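Local coordinates for FERM, ARHGEF and pleckstrin domain-containing protein 2 (Mus musculus, PDB 6D2K) that activates RAC1 as a guanine nucleotide exchange factor in semaphorin response, integrin regulation and actin remodelling, and is represented here by its FERM domain, at residues Q31-Q36 and F49-K54; M8-K13 and K67-Q72; H130-E135 and R145-A150; L117-T120 and L126-S129; H198-R203 and I208-S213. All blocks are in the same frame, centred on the assembly; numbering follows the deposited sequence.

Overall arrangement
From the N terminus, contact 2 opens on strand 8-13 and closes at the short helix 69-73, and contact 1, a smaller loop from helix 30-41 to strand 49-54, lies wholly within that span. The two touch through Leu33, Ile10 and Ile69 and share the core of the ubiquitin-like lobe. The chain then enters the helical central lobe, where contact 4 closes a short loop back onto helix 121-136 and contact 3 starts at the next residue of that helix, ending on helix 141-150. Last, contact 5 closes the first hairpin of the PH-like lobe. No loops cross; contacts 3 and 5 lie about 36 Å apart, centre to centre.

Contact 1 (Q31-Q36 and F49-K54); sequences QVLLTQ and FGLEFK
The 2.8 Å backbone hydrogen bond from Thr35 N to Gln31 O closes the helix turn that carries Leu33 and Leu34 onto Leu51 of strand 49-54. A second bond runs along this turn, Gln31 NE2 to Thr35 OG1 at 2.9 Å, with the hydroxyl close to the amide plane; it belongs to the outer side of the helix, away from the strand. The contact itself is made by three leucines. Leu33 has CG anti to the backbone N (chi1 175°), which extends the branch over the strand until CD2 lies 3.8 Å from Leu51 CD1. Leu34 comes past Leu51 in the opposite direction and lays CD2 alongside the branch point, 3.7 Å from Leu51 CG and also near Leu51 CD1. That CD1 methyl therefore meets both helix leucines. Phe22, Ile24 and Leu63 add to the apolar surroundings of Leu33, Pro65 touches Leu34, and Leu81 of the adjoining strand touches Leu51. This is the helix-on-sheet core of the ubiquitin-like (beta-grasp) N-terminal lobe of the FERM domain. Glu52, the next residue along the strand, points the other way and keeps its carboxylate in a salt bridge with Arg82. The Leu51 side is apolar, and helix and strand are joined here by van der Waals packing and burial from water alone.

Contact 2 (M8-K13 and K67-Q72); sequences MRIRVK and KPIIRQ
Ile69 pushes its CG2 methyl into the notch between two neighbouring inward side chains of strand 8-13, Met8 and Ile10. One wall is the Ile10 CD1 methyl, 3.9 Å from Ile69 CG2; the other is the Met8 sulfur, with SD 4.2 Å from Ile69 CG2. Met8 reaches across because its CG sits between the backbone N and the carbonyl carbon (chi1 57°), before the chain bends at its end. The sulfur also forms a low ledge for Ile70, whose CG1 rests 4.3 Å from Met8 SD at the outer margin of the contact. In the ubiquitin-like fold of this lobe, strand 8-13 is an inner strand of the mixed sheet, between 19-24 and 79-85, and the short helix 69-73 packs on that sheet before the chain enters strand 79-85. Ile69 faces two ways there: CG2 fills the notch, while its other branch ends in a CD1 methyl that packs on Leu33 of helix 30-41. Ile10 in turn reaches that leucine, Ile10 CD1 lying 4.0 Å from Leu33 CD2, and rests against Ala79 and Leu81 of the adjacent strand. Pro26 borders both Met8 and Ile70.

Contact 3 (H130-E135 and R145-A150); sequences HLLQSE and REHLKA
A chi1 of 178° stretches His147 away from its helix, and Glu135 is extended in the same way, which sends imidazole and carboxylate out to meet between the helices; Leu132, with CG beside its backbone N, turns one methyl to the ring and the other to Leu148. The Leu132 CD2 methyl comes obliquely against the ring, 3.4 Å from His147 CD2, as the two side chains pass in opposite directions. Leu132 CD1 lies 4.1 Å from Leu148 CD1, where the leucines cross nearly at right angles. Glu135 approaches the ring at its CE1 edge, near the ring plane: OE2 is 3.2 Å from His147 CE1, and carboxylate and imidazole planes stand 85° apart. This is a C-H side of the ring, so the contact is probably weakly electrostatic and not a hydrogen bond to a ring nitrogen; Glu135 OE1 has a long, weak ion pair with Lys109. The ring nitrogen NE2 has its hydrogen-bond partner elsewhere, in the hydroxyl of Tyr153, which probably fixes the ring's rotation. With His147 shortened to an alanine, that hydroxyl would probably lose its imidazole mate and a gap would open beside Leu132 CD2. Leucine packing thus lies on the inner side, where Ile164 and His168 also touch Leu132, and Glu135 on the solvent-exposed side. The helix segments pass at 104°, their axes 12.0 Å apart, a spacing bridged by side chains alone. Steep, side-chain-mediated crossing of successive helices joins 121-136 to 141-150 within the all-helical central lobe of the FERM domain.

Contact 4 (L117-T120 and L126-S129); sequences LTCT and LLIS
Leu127 projects one methyl, CD1, from helix 121-136 of the FERM central lobe, an all-helical bundle, against the loop that leads into the same helix. Its CG lies beside the backbone N (chi1 -80°), which sends CD1 to the loop, where Leu117 and Cys119 share it. On the inner side Leu117 brings up CD2, 4.4 Å from Leu127 CD1; both leucines are buried, with Leu108 and Leu190 also against Leu117, and Val183 and Ile186 against Leu127. On the outer side the Cys119 sulfur meets the same methyl, SG standing 4.3 Å from Leu127 CD1, but this residue is only partly covered. Only side-chain ends meet, and the backbones stay well apart, the nearest CA atoms being those of Cys119 and Leu127 at 10.0 Å. Alternation along the loop turns Leu117 and Cys119 to the helix and Thr118 to solvent. Thr120, at the solvent side, is the N-cap of helix 121-136: its side chain caps a backbone N of the first turn, and its hydroxyl is hydrogen-bonded to that of Thr123. Farther along the helix Ser129 OG turns back to donate to Leu126 O at 2.7 Å, and the same hydroxyl oxygen is hydrogen-bonded to His171 NE2.

Contact 5 (H198-R203 and I208-S213); sequences HMASDR and INLAVS
Ala200 and Ile208 face each other across a hydrogen-bonded antiparallel pair, and the Ile208 CD1 methyl closes in to 3.6 Å from Ala200 CB. It gets there because CG1 sits between the backbone N and the carbonyl carbon (chi1 53°), folding that branch back over the neighbouring strand. Leu210, on the same face, reaches the small alanine from another direction, with CD1 3.8 Å from Ala200 CB. His198 also belongs to this face; its ring turns an edge to the backbone, CD2 lying 3.5 Å from Leu210 O, and meets Phe273 of helix 267-284. On the opposite face Met199 and Asn209, a non-hydrogen-bonded pair, lie side by side pointing the same way, Met199 CG 3.6 Å from Asn209 OD1, while the Asn209 amide nitrogen bonds to Gly222 O. The backbones are joined by two reciprocal pairs of bonds, the straightest being Ile208 N to Ala200 O at 2.9 Å and 171°. Were Ile208 cut back to a serine, the CD1 cover over Ala200 is likely to be lost, and with it a packing partner of Val219. This hairpin begins the antiparallel sheet of the PH-like C-terminal lobe, and at its turn Asp202 OD2 accepts from Thr206 N. The four bonds satisfy alternate residues of this pair; neighbouring strands take others, such as Ser201 and Asn209, and the Ala200 face stays mainly apolar.

Contact 1 (Q31-Q36 and F49-K54)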
# COMPACT_ATOMS: atom_id res chain seq x y z
N GLN A 31 6.44 17.35 4.30
CA GLN A 31 5.30 17.55 5.19
C GLN A 31 4.36 18.66 4.73
O GLN A 31 3.15 18.56 4.89
CB GLN A 31 5.78 17.84 6.62
CG GLN A 31 4.66 17.82 7.64
CD GLN A 31 3.90 16.51 7.64
OE1 GLN A 31 4.46 15.46 7.96
NE2 GLN A 31 2.62 16.56 7.28
N VAL A 32 4.91 19.73 4.15
CA VAL A 32 4.09 20.82 3.65
C VAL A 32 3.05 20.35 2.62
O VAL A 32 1.88 20.75 2.66
CB VAL A 32 4.97 21.96 3.06
CG1 VAL A 32 4.11 23.10 2.58
CG2 VAL A 32 5.98 22.42 4.10
N LEU A 33 3.48 19.48 1.71
CA LEU A 33 2.59 18.93 0.70
C LEU A 33 1.63 17.92 1.33
O LEU A 33 0.44 17.93 1.02
CB LEU A 33 3.38 18.25 -0.42
CG LEU A 33 2.54 17.52 -1.47
CD1 LEU A 33 1.52 18.45 -2.15
CD2 LEU A 33 3.44 16.85 -2.51
N LEU A 34 2.16 17.07 2.20
CA LEU A 34 1.35 16.07 2.89
C LEU A 34 0.18 16.76 3.61
O LEU A 34 -0.97 16.38 3.43
CB LEU A 34 2.21 15.27 3.87
CG LEU A 34 3.30 14.36 3.27
CD1 LEU A 34 4.30 13.92 4.32
CD2 LEU A 34 2.69 13.15 2.57
N THR A 35 0.49 17.80 4.38
CA THR A 35 -0.54 18.54 5.10
C THR A 35 -1.56 19.25 4.20
O THR A 35 -2.75 19.29 4.52
CB THR A 35 0.09 19.54 6.10
OG1 THR A 35 0.79 18.81 7.12
CG2 THR A 35 -0.98 20.41 6.74
N GLN A 36 -1.12 19.80 3.07
CA GLN A 36 -2.07 20.38 2.13
C GLN A 36 -3.03 19.30 1.62
O GLN A 36 -4.22 19.54 1.45
CB GLN A 36 -1.37 21.09 0.95
CG GLN A 36 -0.64 22.37 1.36
CD GLN A 36 -0.19 23.21 0.16
OE1 GLN A 36 -0.54 22.93 -0.98
NE2 GLN A 36 0.59 24.25 0.44
N PHE A 49 -1.35 7.15 6.15
CA PHE A 49 -1.23 7.41 4.71
C PHE A 49 0.07 8.08 4.33
O PHE A 49 0.79 8.62 5.18
CB PHE A 49 -2.40 8.28 4.22
CG PHE A 49 -3.75 7.60 4.34
CD1 PHE A 49 -4.31 6.95 3.27
CD2 PHE A 49 -4.43 7.60 5.55
CE1 PHE A 49 -5.54 6.33 3.37
CE2 PHE A 49 -5.67 6.98 5.67
CZ PHE A 49 -6.22 6.34 4.58
N GLY A 50 0.36 8.04 3.03
CA GLY A 50 1.51 8.73 2.47
C GLY A 50 1.26 9.10 1.02
O GLY A 50 0.16 8.88 0.48
N LEU A 51 2.27 9.70 0.40
CA LEU A 51 2.25 9.98 -1.02
C LEU A 51 3.43 9.26 -1.63
O LEU A 51 4.51 9.27 -1.07
CB LEU A 51 2.37 11.48 -1.28
CG LEU A 51 1.23 12.37 -0.78
CD1 LEU A 51 1.59 13.83 -1.06
CD2 LEU A 51 -0.07 12.00 -1.46
N GLU A 52 3.21 8.60 -2.76
CA GLU A 52 4.27 7.83 -3.38
C GLU A 52 4.43 8.24 -4.83
O GLU A 52 3.50 8.75 -5.46
CB GLU A 52 4.00 6.33 -3.27
CG GLU A 52 2.62 5.88 -3.79
CD GLU A 52 2.39 4.38 -3.65
OE1 GLU A 52 1.34 3.89 -4.13
OE2 GLU A 52 3.25 3.70 -3.07
N PHE A 53 5.64 8.03 -5.35
CA PHE A 53 5.90 8.29 -6.76
C PHE A 53 6.73 7.15 -7.34
O PHE A 53 7.40 6.42 -6.61
CB PHE A 53 6.59 9.65 -6.95
CG PHE A 53 7.87 9.81 -6.18
CD1 PHE A 53 9.10 9.59 -6.78
CD2 PHE A 53 7.83 10.22 -4.86
CE1 PHE A 53 10.26 9.74 -6.06
CE2 PHE A 53 9.00 10.37 -4.13
CZ PHE A 53 10.21 10.14 -4.73
N LYS A 54 6.66 6.99 -8.65
CA LYS A 54 7.34 5.90 -9.31
C LYS A 54 8.67 6.41 -9.85
O LYS A 54 8.71 7.42 -10.55
CB LYS A 54 6.47 5.36 -10.45
CG LYS A 54 6.58 3.87 -10.69
CD LYS A 54 5.54 3.41 -11.71
CE LYS A 54 5.57 1.90 -11.90
NZ LYS A 54 4.56 1.45 -12.91

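Contact 2 (M8-K13 and K67-Q72)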
# COMPACT_ATOMS: atom_id res chain seq x y z
N MET A 8 6.50 24.95 -7.65
CA MET A 8 6.33 23.86 -8.60
C MET A 8 4.90 23.33 -8.53
O MET A 8 4.27 23.34 -7.47
CB MET A 8 7.34 22.74 -8.35
CG MET A 8 7.31 22.14 -6.96
SD MET A 8 8.63 20.92 -6.67
CE MET A 8 8.23 19.67 -7.90
N ARG A 9 4.38 22.88 -9.68
CA ARG A 9 3.03 22.34 -9.77
C ARG A 9 3.13 20.84 -9.60
O ARG A 9 3.83 20.17 -10.35
CB ARG A 9 2.43 22.65 -11.15
CG ARG A 9 1.02 22.09 -11.36
CD ARG A 9 0.04 22.72 -10.39
NE ARG A 9 -1.04 23.44 -11.06
CZ ARG A 9 -0.98 24.71 -11.46
NH1 ARG A 9 0.12 25.42 -11.27
NH2 ARG A 9 -2.03 25.27 -12.05
N ILE A 10 2.45 20.31 -8.59
CA ILE A 10 2.51 18.89 -8.35
C ILE A 10 1.13 18.28 -8.54
O ILE A 10 0.16 18.76 -7.98
CB ILE A 10 3.03 18.61 -6.92
CG1 ILE A 10 4.44 19.21 -6.77
CG2 ILE A 10 3.05 17.12 -6.64
CD1 ILE A 10 5.06 19.01 -5.42
N ARG A 11 1.03 17.24 -9.37
CA ARG A 11 -0.23 16.54 -9.55
C ARG A 11 -0.34 15.41 -8.53
O ARG A 11 0.56 14.58 -8.43
CB ARG A 11 -0.33 15.97 -10.97
CG ARG A 11 -0.33 17.04 -12.06
CD ARG A 11 -0.36 16.45 -13.47
NE ARG A 11 -1.58 15.69 -13.73
CZ ARG A 11 -2.78 16.24 -13.96
NH1 ARG A 11 -2.92 17.56 -13.93
NH2 ARG A 11 -3.83 15.47 -14.20
N VAL A 12 -1.43 15.40 -7.77
CA VAL A 12 -1.62 14.33 -6.79
C VAL A 12 -2.80 13.48 -7.20
O VAL A 12 -3.93 13.95 -7.23
CB VAL A 12 -1.79 14.86 -5.36
CG1 VAL A 12 -2.12 13.71 -4.40
CG2 VAL A 12 -0.51 15.56 -4.92
N LYS A 13 -2.52 12.22 -7.55
CA LYS A 13 -3.58 11.29 -7.93
C LYS A 13 -4.16 10.70 -6.66
O LYS A 13 -3.45 10.08 -5.88
CB LYS A 13 -3.03 10.19 -8.84
CG LYS A 13 -4.11 9.25 -9.38
CD LYS A 13 -3.52 8.24 -10.36
CE LYS A 13 -4.63 7.48 -11.10
NZ LYS A 13 -5.44 8.39 -11.96
N LYS A 67 12.38 15.98 4.30
CA LYS A 67 13.34 16.34 3.26
C LYS A 67 12.66 17.23 2.23
O LYS A 67 11.46 17.08 1.99
CB LYS A 67 13.90 15.09 2.58
CG LYS A 67 15.06 14.43 3.33
CD LYS A 67 15.90 13.57 2.39
CE LYS A 67 17.28 13.30 2.99
NZ LYS A 67 18.13 12.45 2.10
N PRO A 68 13.41 18.16 1.64
CA PRO A 68 12.87 19.02 0.58
C PRO A 68 12.27 18.21 -0.56
O PRO A 68 12.87 17.23 -1.00
CB PRO A 68 14.11 19.78 0.09
CG PRO A 68 14.98 19.83 1.28
CD PRO A 68 14.80 18.52 1.98
N ILE A 69 11.11 18.64 -1.04
CA ILE A 69 10.41 17.94 -2.11
C ILE A 69 11.21 17.85 -3.41
O ILE A 69 11.28 16.80 -4.03
CB ILE A 69 9.07 18.63 -2.41
CG1 ILE A 69 8.14 18.47 -1.20
CG2 ILE A 69 8.46 18.05 -3.67
CD1 ILE A 69 7.04 19.49 -1.15
N ILE A 70 11.80 18.96 -3.82
CA ILE A 70 12.48 19.01 -5.10
C ILE A 70 13.65 18.01 -5.15
O ILE A 70 13.95 17.44 -6.20
CB ILE A 70 12.95 20.45 -5.43
CG1 ILE A 70 12.92 20.71 -6.95
CG2 ILE A 70 14.30 20.74 -4.80
CD1 ILE A 70 13.81 19.82 -7.76
N ARG A 71 14.29 17.77 -4.01
CA ARG A 71 15.40 16.82 -3.93
C ARG A 71 14.95 15.36 -4.04
O ARG A 71 15.76 14.47 -4.32
CB ARG A 71 16.19 17.03 -2.65
N GLN A 72 13.67 15.12 -3.79
CA GLN A 72 13.07 13.80 -3.90
C GLN A 72 12.44 13.55 -5.27
O GLN A 72 12.64 12.50 -5.87
CB GLN A 72 11.99 13.65 -2.83
CG GLN A 72 12.50 13.88 -1.42
CD GLN A 72 11.46 13.51 -0.38
OE1 GLN A 72 11.02 12.36 -0.33
NE2 GLN A 72 11.06 14.47 0.44

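Contact 3 (H130-E135 and R145-A150)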
# COMPACT_ATOMS: atom_id res chain seq x y z
N HIS A 130 -18.95 -6.26 -3.60
CA HIS A 130 -19.15 -5.27 -2.54
C HIS A 130 -18.72 -3.88 -2.98
O HIS A 130 -19.38 -2.89 -2.64
CB HIS A 130 -18.44 -5.68 -1.25
CG HIS A 130 -19.19 -6.73 -0.48
ND1 HIS A 130 -18.72 -8.01 -0.29
CD2 HIS A 130 -20.41 -6.68 0.11
CE1 HIS A 130 -19.60 -8.70 0.41
NE2 HIS A 130 -20.63 -7.92 0.66
N LEU A 131 -17.64 -3.81 -3.76
CA LEU A 131 -17.22 -2.53 -4.31
C LEU A 131 -18.30 -1.95 -5.23
O LEU A 131 -18.57 -0.74 -5.19
CB LEU A 131 -15.88 -2.66 -5.05
CG LEU A 131 -14.66 -2.92 -4.17
CD1 LEU A 131 -13.45 -3.37 -5.02
CD2 LEU A 131 -14.32 -1.71 -3.34
N LEU A 132 -18.93 -2.81 -6.03
CA LEU A 132 -20.07 -2.37 -6.84
C LEU A 132 -21.22 -1.87 -5.97
O LEU A 132 -21.80 -0.83 -6.25
CB LEU A 132 -20.57 -3.50 -7.75
CG LEU A 132 -19.67 -3.92 -8.92
CD1 LEU A 132 -20.37 -5.02 -9.71
CD2 LEU A 132 -19.33 -2.74 -9.82
N GLN A 133 -21.54 -2.60 -4.91
CA GLN A 133 -22.64 -2.15 -4.05
C GLN A 133 -22.36 -0.76 -3.47
O GLN A 133 -23.25 0.10 -3.43
CB GLN A 133 -22.90 -3.18 -2.95
CG GLN A 133 -24.13 -2.91 -2.06
CD GLN A 133 -25.44 -2.95 -2.83
OE1 GLN A 133 -25.57 -3.64 -3.83
NE2 GLN A 133 -26.44 -2.20 -2.34
N SER A 134 -21.11 -0.50 -3.08
CA SER A 134 -20.77 0.81 -2.53
C SER A 134 -20.88 1.92 -3.56
O SER A 134 -21.29 3.02 -3.23
CB SER A 134 -19.36 0.82 -1.92
OG SER A 134 -18.36 0.84 -2.93
N GLU A 135 -20.50 1.63 -4.81
CA GLU A 135 -20.35 2.70 -5.79
C GLU A 135 -21.61 2.94 -6.60
O GLU A 135 -22.00 4.09 -6.83
CB GLU A 135 -19.16 2.43 -6.71
CG GLU A 135 -18.90 3.57 -7.70
CD GLU A 135 -17.47 3.61 -8.19
OE1 GLU A 135 -16.55 3.61 -7.34
OE2 GLU A 135 -17.26 3.66 -9.42
N ARG A 145 -23.32 -4.39 -15.90
CA ARG A 145 -22.54 -4.67 -17.10
C ARG A 145 -21.99 -3.41 -17.74
O ARG A 145 -20.84 -3.38 -18.18
CB ARG A 145 -23.37 -5.47 -18.11
CG ARG A 145 -23.73 -6.87 -17.61
CD ARG A 145 -24.28 -7.75 -18.71
NE ARG A 145 -24.50 -9.11 -18.23
CZ ARG A 145 -23.59 -10.08 -18.28
NH1 ARG A 145 -22.39 -9.85 -18.80
NH2 ARG A 145 -23.89 -11.29 -17.82
N GLU A 146 -22.79 -2.35 -17.81
CA GLU A 146 -22.28 -1.10 -18.35
C GLU A 146 -21.18 -0.52 -17.47
O GLU A 146 -20.17 -0.02 -17.97
CB GLU A 146 -23.41 -0.08 -18.59
CG GLU A 146 -24.32 -0.46 -19.74
CD GLU A 146 -25.38 0.60 -20.05
OE1 GLU A 146 -25.36 1.69 -19.43
OE2 GLU A 146 -26.24 0.35 -20.91
N HIS A 147 -21.35 -0.61 -16.16
CA HIS A 147 -20.34 -0.07 -15.25
C HIS A 147 -19.02 -0.84 -15.38
O HIS A 147 -17.96 -0.24 -15.42
CB HIS A 147 -20.82 -0.12 -13.81
CG HIS A 147 -19.82 0.39 -12.83
ND1 HIS A 147 -19.70 1.72 -12.50
CD2 HIS A 147 -18.89 -0.27 -12.09
CE1 HIS A 147 -18.74 1.86 -11.60
NE2 HIS A 147 -18.23 0.67 -11.34
N LEU A 148 -19.12 -2.16 -15.47
CA LEU A 148 -17.94 -3.01 -15.59
C LEU A 148 -17.26 -2.90 -16.95
O LEU A 148 -16.10 -3.28 -17.10
CB LEU A 148 -18.33 -4.46 -15.29
CG LEU A 148 -18.56 -4.69 -13.79
CD1 LEU A 148 -19.27 -6.00 -13.54
CD2 LEU A 148 -17.23 -4.63 -13.04
N LYS A 149 -17.97 -2.39 -17.94
CA LYS A 149 -17.32 -2.12 -19.22
C LYS A 149 -16.45 -0.87 -19.17
O LYS A 149 -15.41 -0.80 -19.83
CB LYS A 149 -18.36 -1.97 -20.34
CG LYS A 149 -19.04 -3.26 -20.71
CD LYS A 149 -19.98 -3.05 -21.90
CE LYS A 149 -20.67 -4.35 -22.28
NZ LYS A 149 -21.74 -4.11 -23.29
N ALA A 150 -16.88 0.11 -18.38
CA ALA A 150 -16.19 1.40 -18.34
C ALA A 150 -15.26 1.54 -17.13
O ALA A 150 -14.52 2.51 -17.04
CB ALA A 150 -17.21 2.54 -18.36

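Contact 4 (L117-T120 and L126-S129)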
# COMPACT_ATOMS: atom_id res chain seq x y z
N LEU A 117 -2.93 -7.55 -4.46
CA LEU A 117 -3.79 -8.30 -3.57
C LEU A 117 -4.30 -9.49 -4.33
O LEU A 117 -5.18 -9.35 -5.19
CB LEU A 117 -4.98 -7.43 -3.14
CG LEU A 117 -5.87 -8.01 -2.04
CD1 LEU A 117 -5.05 -8.23 -0.80
CD2 LEU A 117 -7.05 -7.09 -1.73
N THR A 118 -3.76 -10.67 -4.06
CA THR A 118 -4.24 -11.86 -4.75
C THR A 118 -5.07 -12.72 -3.82
O THR A 118 -4.98 -12.62 -2.60
CB THR A 118 -3.09 -12.62 -5.46
OG1 THR A 118 -1.98 -12.75 -4.57
CG2 THR A 118 -2.64 -11.87 -6.71
N CYS A 119 -5.94 -13.54 -4.40
CA CYS A 119 -6.87 -14.35 -3.64
C CYS A 119 -7.57 -15.27 -4.62
O CYS A 119 -7.35 -15.16 -5.83
CB CYS A 119 -7.89 -13.47 -2.90
SG CYS A 119 -8.77 -12.28 -3.93
N THR A 120 -8.42 -16.16 -4.11
CA THR A 120 -9.12 -17.09 -4.98
C THR A 120 -10.08 -16.34 -5.89
O THR A 120 -10.44 -15.19 -5.63
CB THR A 120 -9.90 -18.15 -4.17
OG1 THR A 120 -10.84 -17.51 -3.30
CG2 THR A 120 -8.95 -19.00 -3.35
N LEU A 126 -16.24 -11.74 -5.04
CA LEU A 126 -16.98 -11.25 -3.89
C LEU A 126 -16.54 -9.84 -3.48
O LEU A 126 -17.37 -8.97 -3.22
CB LEU A 126 -16.84 -12.23 -2.72
CG LEU A 126 -17.59 -11.86 -1.44
CD1 LEU A 126 -19.10 -11.77 -1.71
CD2 LEU A 126 -17.27 -12.89 -0.35
N LEU A 127 -15.23 -9.61 -3.41
CA LEU A 127 -14.73 -8.26 -3.14
C LEU A 127 -15.29 -7.25 -4.12
O LEU A 127 -15.77 -6.18 -3.72
CB LEU A 127 -13.19 -8.24 -3.21
CG LEU A 127 -12.47 -8.75 -1.97
CD1 LEU A 127 -10.99 -8.97 -2.28
CD2 LEU A 127 -12.64 -7.77 -0.82
N ILE A 128 -15.19 -7.55 -5.41
CA ILE A 128 -15.67 -6.63 -6.43
C ILE A 128 -17.17 -6.40 -6.28
O ILE A 128 -17.63 -5.28 -6.44
CB ILE A 128 -15.34 -7.12 -7.85
CG1 ILE A 128 -13.82 -7.23 -8.01
CG2 ILE A 128 -15.92 -6.17 -8.90
CD1 ILE A 128 -13.40 -7.94 -9.28
N SER A 129 -17.92 -7.44 -5.93
CA SER A 129 -19.37 -7.28 -5.78
C SER A 129 -19.73 -6.27 -4.68
O SER A 129 -20.71 -5.53 -4.79
CB SER A 129 -20.07 -8.63 -5.56
OG SER A 129 -19.84 -9.14 -4.26

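Contact 5 (H198-R203 and I208-S213)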
# COMPACT_ATOMS: atom_id res chain seq x y z
N HIS A 198 9.67 -7.00 -2.03
CA HIS A 198 10.97 -6.44 -2.36
C HIS A 198 11.88 -7.62 -2.64
O HIS A 198 12.16 -8.42 -1.75
CB HIS A 198 11.52 -5.62 -1.18
CG HIS A 198 10.59 -4.53 -0.71
ND1 HIS A 198 10.90 -3.19 -0.83
CD2 HIS A 198 9.38 -4.59 -0.12
CE1 HIS A 198 9.91 -2.47 -0.35
NE2 HIS A 198 8.98 -3.29 0.10
N MET A 199 12.34 -7.74 -3.88
CA MET A 199 13.09 -8.91 -4.30
C MET A 199 14.46 -8.99 -3.63
O MET A 199 15.16 -7.98 -3.51
CB MET A 199 13.23 -8.95 -5.83
CG MET A 199 11.91 -9.23 -6.55
SD MET A 199 12.14 -9.27 -8.34
CE MET A 199 12.72 -7.61 -8.64
N ALA A 200 14.85 -10.19 -3.21
CA ALA A 200 16.12 -10.36 -2.54
C ALA A 200 16.62 -11.79 -2.68
O ALA A 200 15.95 -12.64 -3.26
CB ALA A 200 15.99 -9.99 -1.07
N SER A 201 17.82 -12.05 -2.17
CA SER A 201 18.31 -13.42 -2.09
C SER A 201 18.84 -13.68 -0.68
O SER A 201 19.33 -12.76 -0.02
CB SER A 201 19.39 -13.67 -3.14
OG SER A 201 20.47 -12.77 -2.98
N ASP A 202 18.70 -14.91 -0.20
CA ASP A 202 19.21 -15.25 1.13
C ASP A 202 20.63 -15.79 1.11
O ASP A 202 21.27 -15.82 0.06
CB ASP A 202 18.27 -16.22 1.86
CG ASP A 202 18.26 -17.61 1.25
OD1 ASP A 202 17.42 -18.43 1.68
OD2 ASP A 202 19.09 -17.89 0.36
N ARG A 203 21.12 -16.22 2.27
CA ARG A 203 22.49 -16.73 2.39
C ARG A 203 22.84 -17.80 1.35
O ARG A 203 23.94 -17.81 0.81
CB ARG A 203 22.73 -17.27 3.80
N ILE A 208 14.09 -14.79 -3.00
CA ILE A 208 12.91 -14.65 -2.14
C ILE A 208 12.30 -13.26 -2.27
O ILE A 208 12.88 -12.38 -2.89
CB ILE A 208 13.24 -14.96 -0.65
CG1 ILE A 208 14.42 -14.12 -0.15
CG2 ILE A 208 13.56 -16.43 -0.47
CD1 ILE A 208 14.04 -12.73 0.30
N ASN A 209 11.12 -13.09 -1.69
CA ASN A 209 10.48 -11.79 -1.63
C ASN A 209 10.38 -11.35 -0.19
O ASN A 209 9.80 -12.06 0.64
CB ASN A 209 9.08 -11.85 -2.27
CG ASN A 209 9.14 -12.02 -3.77
OD1 ASN A 209 9.82 -11.27 -4.47
ND2 ASN A 209 8.43 -13.01 -4.28
N LEU A 210 10.96 -10.20 0.12
CA LEU A 210 10.84 -9.61 1.45
C LEU A 210 9.61 -8.72 1.53
O LEU A 210 9.22 -8.06 0.56
CB LEU A 210 12.09 -8.79 1.81
CG LEU A 210 13.37 -9.58 2.01
CD1 LEU A 210 14.54 -8.64 2.22
CD2 LEU A 210 13.24 -10.51 3.21
N ALA A 211 9.00 -8.70 2.71
CA ALA A 211 7.88 -7.79 2.96
C ALA A 211 7.85 -7.42 4.42
O ALA A 211 8.59 -7.97 5.24
CB ALA A 211 6.55 -8.42 2.52
N VAL A 212 7.00 -6.47 4.77
CA VAL A 212 6.86 -6.09 6.17
C VAL A 212 5.38 -5.85 6.49
O VAL A 212 4.60 -5.41 5.63
CB VAL A 212 7.74 -4.86 6.53
CG1 VAL A 212 7.26 -3.63 5.81
CG2 VAL A 212 7.77 -4.65 8.05
N SER A 213 4.99 -6.18 7.71
CA SER A 213 3.58 -6.05 8.11
C SER A 213 3.53 -5.62 9.58
O SER A 213 4.56 -5.48 10.24
CB SER A 213 2.85 -7.38 7.95
OG SER A 213 3.22 -8.27 9.01